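Local coordinates for ribonuclease P protein component 3 (Thermococcus kodakarensis KOD1, PDB 3WYZ), which probably serves as a protein subunit of ribonuclease P, the RNA-based complex that cleaves the 5' ends of precursor tRNAs to give mature tRNA, at residues R97-A102 with D108-P113; K161-V166 with V171-T176. All coordinates share one frame; numbering follows the deposited sequence. Where two conformers were deposited one is given.

Interaction 1: residues R97-A102 with D108-P113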
loop_
_atom_site.group_PDB
_atom_site.type_symbol
_atom_site.label_atom_id
_atom_site.label_comp_id
_atom_site.label_asym_id
_atom_site.label_seq_id
_atom_site.Cartn_x
_atom_site.Cartn_y
_atom_site.Cartn_z
ATOM N N ARG A 97 15.918 -5.847 3.618
ATOM C CA ARG A 97 16.287 -6.342 2.288
ATOM C C ARG A 97 15.105 -6.257 1.321
ATOM O O ARG A 97 15.277 -5.948 0.137
ATOM C CB ARG A 97 16.770 -7.795 2.357
ATOM C CG ARG A 97 18.116 -7.974 3.031
ATOM C CD ARG A 97 18.642 -9.395 2.870
ATOM N NE ARG A 97 19.989 -9.534 3.419
ATOM C CZ ARG A 97 20.714 -10.652 3.393
ATOM N NH1 ARG A 97 20.236 -11.766 2.841
ATOM N NH2 ARG A 97 21.934 -10.655 3.925
ATOM N N ILE A 98 13.911 -6.541 1.837
ATOM C CA ILE A 98 12.682 -6.495 1.047
ATOM C C ILE A 98 12.295 -5.059 0.741
ATOM O O ILE A 98 11.988 -4.734 -0.404
ATOM C CB ILE A 98 11.520 -7.215 1.762
ATOM C CG1 ILE A 98 11.844 -8.711 1.917
ATOM C CG2 ILE A 98 10.203 -7.020 1.018
ATOM C CD1 ILE A 98 12.064 -9.463 0.618
ATOM N N ASN A 99 12.321 -4.210 1.766
ATOM C CA ASN A 99 12.058 -2.787 1.591
ATOM C C ASN A 99 12.936 -2.180 0.498
ATOM O O ASN A 99 12.445 -1.434 -0.341
ATOM C CB ASN A 99 12.275 -2.021 2.903
ATOM C CG ASN A 99 11.190 -2.283 3.928
ATOM O OD1 ASN A 99 10.306 -3.097 3.712
ATOM N ND2 ASN A 99 11.265 -1.600 5.060
ATOM N N ARG A 100 14.224 -2.510 0.513
ATOM C CA ARG A 100 15.173 -2.003 -0.480
ATOM C C ARG A 100 14.910 -2.572 -1.873
ATOM O O ARG A 100 14.888 -1.826 -2.855
ATOM C CB ARG A 100 16.609 -2.321 -0.051
ATOM C CG ARG A 100 17.688 -1.613 -0.865
ATOM C CD ARG A 100 19.020 -2.357 -0.810
ATOM N NE ARG A 100 18.941 -3.662 -1.475
ATOM C CZ ARG A 100 19.941 -4.538 -1.567
ATOM N NH1 ARG A 100 21.136 -4.274 -1.040
ATOM N NH2 ARG A 100 19.747 -5.693 -2.199
ATOM N N MET A 101 14.708 -3.885 -1.956
ATOM C CA MET A 101 14.507 -4.556 -3.243
ATOM C C MET A 101 13.182 -4.177 -3.904
ATOM O O MET A 101 13.087 -4.140 -5.130
ATOM C CB MET A 101 14.571 -6.076 -3.076
ATOM C CG MET A 101 14.567 -6.849 -4.394
ATOM S SD MET A 101 15.953 -6.425 -5.473
ATOM C CE MET A 101 15.564 -7.398 -6.922
ATOM N N ALA A 102 12.161 -3.918 -3.092
ATOM C CA ALA A 102 10.884 -3.430 -3.605
ATOM C C ALA A 102 11.060 -2.067 -4.275
ATOM O O ALA A 102 10.505 -1.825 -5.345
ATOM C CB ALA A 102 9.867 -3.339 -2.484
ATOM N N ASP A 108 5.062 -0.851 -7.786
ATOM C CA ASP A 108 4.028 0.192 -7.684
ATOM C C ASP A 108 3.990 0.811 -6.289
ATOM O O ASP A 108 3.903 2.028 -6.149
ATOM C CB ASP A 108 2.644 -0.364 -8.045
ATOM C CG ASP A 108 2.523 -0.721 -9.522
ATOM O OD1 ASP A 108 2.625 0.200 -10.364
ATOM O OD2 ASP A 108 2.333 -1.920 -9.843
ATOM N N ALA A 109 4.048 -0.022 -5.254
ATOM C CA ALA A 109 4.009 0.488 -3.887
ATOM C C ALA A 109 4.665 -0.441 -2.883
ATOM O O ALA A 109 4.596 -1.661 -3.015
ATOM C CB ALA A 109 2.574 0.759 -3.466
ATOM N N LEU A 110 5.292 0.167 -1.880
ATOM C CA LEU A 110 5.776 -0.530 -0.703
ATOM C C LEU A 110 4.810 -0.226 0.432
ATOM O O LEU A 110 4.662 0.930 0.825
ATOM C CB LEU A 110 7.181 -0.050 -0.337
ATOM C CG LEU A 110 7.852 -0.699 0.875
ATOM C CD1 LEU A 110 8.052 -2.185 0.636
ATOM C CD2 LEU A 110 9.180 -0.015 1.186
ATOM N N ILE A 111 4.150 -1.263 0.939
ATOM C CA ILE A 111 3.138 -1.106 1.972
ATOM C C ILE A 111 3.769 -1.283 3.345
ATOM O O ILE A 111 4.350 -2.333 3.629
ATOM C CB ILE A 111 1.999 -2.138 1.814
ATOM C CG1 ILE A 111 1.429 -2.135 0.390
ATOM C CG2 ILE A 111 0.888 -1.872 2.821
ATOM C CD1 ILE A 111 0.867 -0.805 -0.079
ATOM N N SER A 112 3.658 -0.245 4.179
ATOM C CA SER A 112 4.079 -0.293 5.583
ATOM C C SER A 112 5.496 -0.847 5.789
ATOM O O SER A 112 5.653 -1.974 6.242
ATOM C CB SER A 112 3.085 -1.125 6.395
ATOM O OG SER A 112 1.806 -0.529 6.389
ATOM N N PRO A 113 6.529 -0.050 5.465
ATOM C CA PRO A 113 7.916 -0.502 5.646
ATOM C C PRO A 113 8.281 -0.782 7.102
ATOM O O PRO A 113 9.223 -1.532 7.363
ATOM C CB PRO A 113 8.751 0.665 5.089
ATOM C CG PRO A 113 7.822 1.836 5.047
ATOM C CD PRO A 113 6.457 1.271 4.821
#

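Interaction 2: residues K161-V166 with V171-T176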
loop_
_atom_site.group_PDB
_atom_site.type_symbol
_atom_site.label_atom_id
_atom_site.label_comp_id
_atom_site.label_asym_id
_atom_site.label_seq_id
_atom_site.Cartn_x
_atom_site.Cartn_y
_atom_site.Cartn_z
ATOM N N LYS A 161 7.849 9.361 11.152
ATOM C CA LYS A 161 9.213 9.403 10.604
ATOM C C LYS A 161 9.211 9.159 9.093
ATOM O O LYS A 161 9.905 9.846 8.344
ATOM C CB LYS A 161 10.132 8.372 11.280
ATOM C CG LYS A 161 10.394 8.614 12.764
ATOM C CD LYS A 161 11.799 8.180 13.173
ATOM C CE LYS A 161 11.914 7.915 14.672
ATOM N NZ LYS A 161 13.327 7.983 15.157
ATOM N N THR A 162 8.432 8.174 8.658
ATOM C CA THR A 162 8.318 7.846 7.248
ATOM C C THR A 162 7.651 8.977 6.463
ATOM O O THR A 162 8.070 9.296 5.350
ATOM C CB THR A 162 7.532 6.542 7.043
ATOM O OG1 THR A 162 8.181 5.474 7.748
ATOM C CG2 THR A 162 7.448 6.189 5.584
ATOM N N TRP A 163 6.613 9.579 7.032
ATOM C CA TRP A 163 5.945 10.701 6.373
ATOM C C TRP A 163 6.910 11.867 6.145
ATOM O O TRP A 163 6.953 12.427 5.062
ATOM C CB TRP A 163 4.728 11.173 7.175
ATOM C CG TRP A 163 4.282 12.564 6.814
ATOM C CD1 TRP A 163 4.237 13.643 7.634
ATOM C CD2 TRP A 163 3.853 13.024 5.522
ATOM N NE1 TRP A 163 3.793 14.751 6.946
ATOM C CE2 TRP A 163 3.557 14.398 5.645
ATOM C CE3 TRP A 163 3.703 12.407 4.275
ATOM C CZ2 TRP A 163 3.100 15.171 4.572
ATOM C CZ3 TRP A 163 3.249 13.178 3.200
ATOM C CH2 TRP A 163 2.958 14.552 3.361
ATOM N N GLN A 164 7.685 12.223 7.165
ATOM C CA GLN A 164 8.618 13.350 7.084
ATOM C C GLN A 164 9.651 13.144 5.976
ATOM O O GLN A 164 10.047 14.083 5.305
ATOM C CB GLN A 164 9.333 13.552 8.426
ATOM C CG GLN A 164 8.436 14.065 9.549
ATOM C CD GLN A 164 9.077 13.936 10.926
ATOM O OE1 GLN A 164 10.255 14.230 11.102
ATOM N NE2 GLN A 164 8.298 13.500 11.906
ATOM N N LEU A 165 10.090 11.894 5.813
ATOM C CA LEU A 165 11.024 11.512 4.749
ATOM C C LEU A 165 10.337 11.529 3.386
ATOM O O LEU A 165 10.840 12.132 2.448
ATOM C CB LEU A 165 11.608 10.117 5.011
ATOM C CG LEU A 165 12.696 10.054 6.084
ATOM C CD1 LEU A 165 12.939 8.618 6.538
ATOM C CD2 LEU A 165 13.981 10.682 5.573
ATOM N N VAL A 166 9.193 10.851 3.295
ATOM C CA VAL A 166 8.352 10.851 2.099
ATOM C C VAL A 166 8.088 12.275 1.603
ATOM O O VAL A 166 8.202 12.559 0.407
ATOM C CB VAL A 166 7.000 10.141 2.377
ATOM C CG1 VAL A 166 5.936 10.531 1.366
ATOM C CG2 VAL A 166 7.174 8.625 2.403
ATOM N N VAL A 171 8.201 11.643 -2.370
ATOM C CA VAL A 171 7.902 10.265 -2.754
ATOM C C VAL A 171 6.387 10.146 -2.871
ATOM O O VAL A 171 5.670 10.696 -2.036
ATOM C CB VAL A 171 8.401 9.244 -1.707
ATOM C CG1 VAL A 171 8.148 7.816 -2.184
ATOM C CG2 VAL A 171 9.879 9.441 -1.415
ATOM N N PRO A 172 5.887 9.447 -3.905
ATOM C CA PRO A 172 4.437 9.243 -3.958
ATOM C C PRO A 172 3.954 8.445 -2.753
ATOM O O PRO A 172 4.720 7.666 -2.185
ATOM C CB PRO A 172 4.232 8.442 -5.251
ATOM C CG PRO A 172 5.464 8.689 -6.070
ATOM C CD PRO A 172 6.575 8.876 -5.079
ATOM N N ARG A 173 2.698 8.640 -2.360
ATOM C CA ARG A 173 2.145 7.930 -1.211
ATOM C C ARG A 173 0.630 7.892 -1.241
ATOM O O ARG A 173 -0.010 8.653 -1.955
ATOM C CB ARG A 173 2.612 8.557 0.102
ATOM C CG ARG A 173 2.130 9.985 0.340
ATOM C CD ARG A 173 2.922 10.977 -0.499
ATOM N NE ARG A 173 2.580 12.357 -0.206
ATOM C CZ ARG A 173 3.289 13.413 -0.600
ATOM N NH1 ARG A 173 4.404 13.267 -1.326
ATOM N NH2 ARG A 173 2.872 14.629 -0.262
ATOM N N PHE A 174 0.070 6.988 -0.454
ATOM C CA PHE A 174 -1.363 6.939 -0.244
ATOM C C PHE A 174 -1.682 6.377 1.132
ATOM O O PHE A 174 -0.875 5.641 1.706
ATOM C CB PHE A 174 -2.041 6.108 -1.336
ATOM C CG PHE A 174 -1.482 4.722 -1.495
ATOM C CD1 PHE A 174 -1.966 3.670 -0.735
ATOM C CD2 PHE A 174 -0.498 4.463 -2.433
ATOM C CE1 PHE A 174 -1.463 2.392 -0.892
ATOM C CE2 PHE A 174 0.007 3.186 -2.598
ATOM C CZ PHE A 174 -0.472 2.151 -1.821
ATOM N N ILE A 175 -2.846 6.754 1.657
ATOM C CA ILE A 175 -3.368 6.174 2.883
ATOM C C ILE A 175 -4.338 5.067 2.493
ATOM O O ILE A 175 -5.136 5.239 1.570
ATOM C CB ILE A 175 -4.129 7.200 3.751
ATOM C CG1 ILE A 175 -3.295 8.468 3.994
ATOM C CG2 ILE A 175 -4.561 6.563 5.067
ATOM C CD1 ILE A 175 -1.960 8.241 4.661
ATOM N N THR A 176 -4.283 3.946 3.211
ATOM C CA THR A 176 -5.194 2.839 2.959
ATOM C C THR A 176 -5.523 2.057 4.225
ATOM O O THR A 176 -4.758 2.053 5.179
ATOM C CB THR A 176 -4.644 1.886 1.879
ATOM O OG1 THR A 176 -5.576 0.824 1.664
ATOM C CG2 THR A 176 -3.283 1.306 2.278
#

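Interaction 1: residues R97-A102 with D108-P113
Helix 96-104 comes nearest to the segment that follows it at two places, with the CA atoms of Asn99 and Pro113 6.2 Å apart and those of Ala102 and Leu110 6.6 Å apart, one helical turn separating Asn99 from Ala102. The amide of Asn99 makes the polar part of the contact. Its ND2 donates to the backbone O of Pro113 at 3.1 Å in a nearly straight bond, 166° at the hydrogen. That oxygen lies close to the amide plane of Asn99, whereas seen from Pro113 the donor sits well off the C=O direction and tilted from the carbonyl plane. With CG anti to its own carbonyl carbon (chi1 -72°), Asn99 sends the amide over to Pro113, whose ring it crosses at about a right angle; ND2 passes 3.4 Å from the ring atom CB. The buried amide is satisfied at both ends, because ND2 also donates to the O of Gly121 and OD1 accepts from the N of Gly94, so its flip state and rotation are fixed by three backbone groups. Leu110 extends toward the helix and divides its two methyls: CD1 lies 3.8 Å from Ala102 CB and 3.9 Å from Asn99 OD1, while CD2 rests 3.9 Å from the backbone O of Asn99. The short side chain of Ala102 is consistent with the close approach of helix and strand. The contact belongs to the beta-alpha-beta unit of strand 88-92, helix 96-104 and strand 109-111. Strand 109-111 is paired by backbone bonds with strand 88-92 through Val91 and with strand 136-140 through Ala136 and Gly138, and on the helix Ile98 and Met101 reach helix 74-83 at Pro74.

Interaction 2: residues K161-V166 with V171-T176
Val166 and Trp163, one turn apart on helix 149-168, both bear on Arg173. Val166 CG1 lies 3.6 Å from Arg173 CD and 3.4 Å from the backbone O of Val171. The indole meets the guanidinium by its six-membered end: Trp163 CZ3 is 3.6 Å from Arg173 NE, and CH2 is 3.6 Å from Arg173 NH2. The two planes are 72° apart, so the indole edge comes over a guanidinium face and no flat stack forms. Backbone joins the segments where Val171 N donates to Val166 O at 2.9 Å. This is the tight return from helix to strand in a TIM barrel-like fold, carrying the chain from helix 149-168 into strand 173-176. Arg173 NH1 turns back to Val171 O at 3.0 Å, with that oxygen in the guanidinium plane; CG sits between the backbone N and the carbonyl carbon (chi1 64°), and a bend at chi2 (-76°) folds the chain round to it. An alanine here would lose this bond and is likely to open a gap beside Trp163 and Val166 CG1. Farther out, Ser208 of helix 202-209 touches Arg173, Glu204 and Met200 touch Trp163, and Ala130 and Ala131 of helix 124-133 touch Val171.

Overall arrangement
Interactions 1 and 2 follow one another along the chain, the first complete before the second begins, and their centres are about 12 Å apart. Each sets a helix against the strand that comes after it: helix 96-104 with strand 109-111, and helix 149-168 with strand 173-176. Both strands belong to the same parallel sheet of the TIM barrel-like fold, with strand 136-140 between them in the order. The contacts also meet directly on the side of the strands away from these helices, where Phe174 CE2 packs on Ala109 CB at 3.6 Å. Phe174 thus links the two strands across the inner side of the sheet, touching both Ala109 and Ile111.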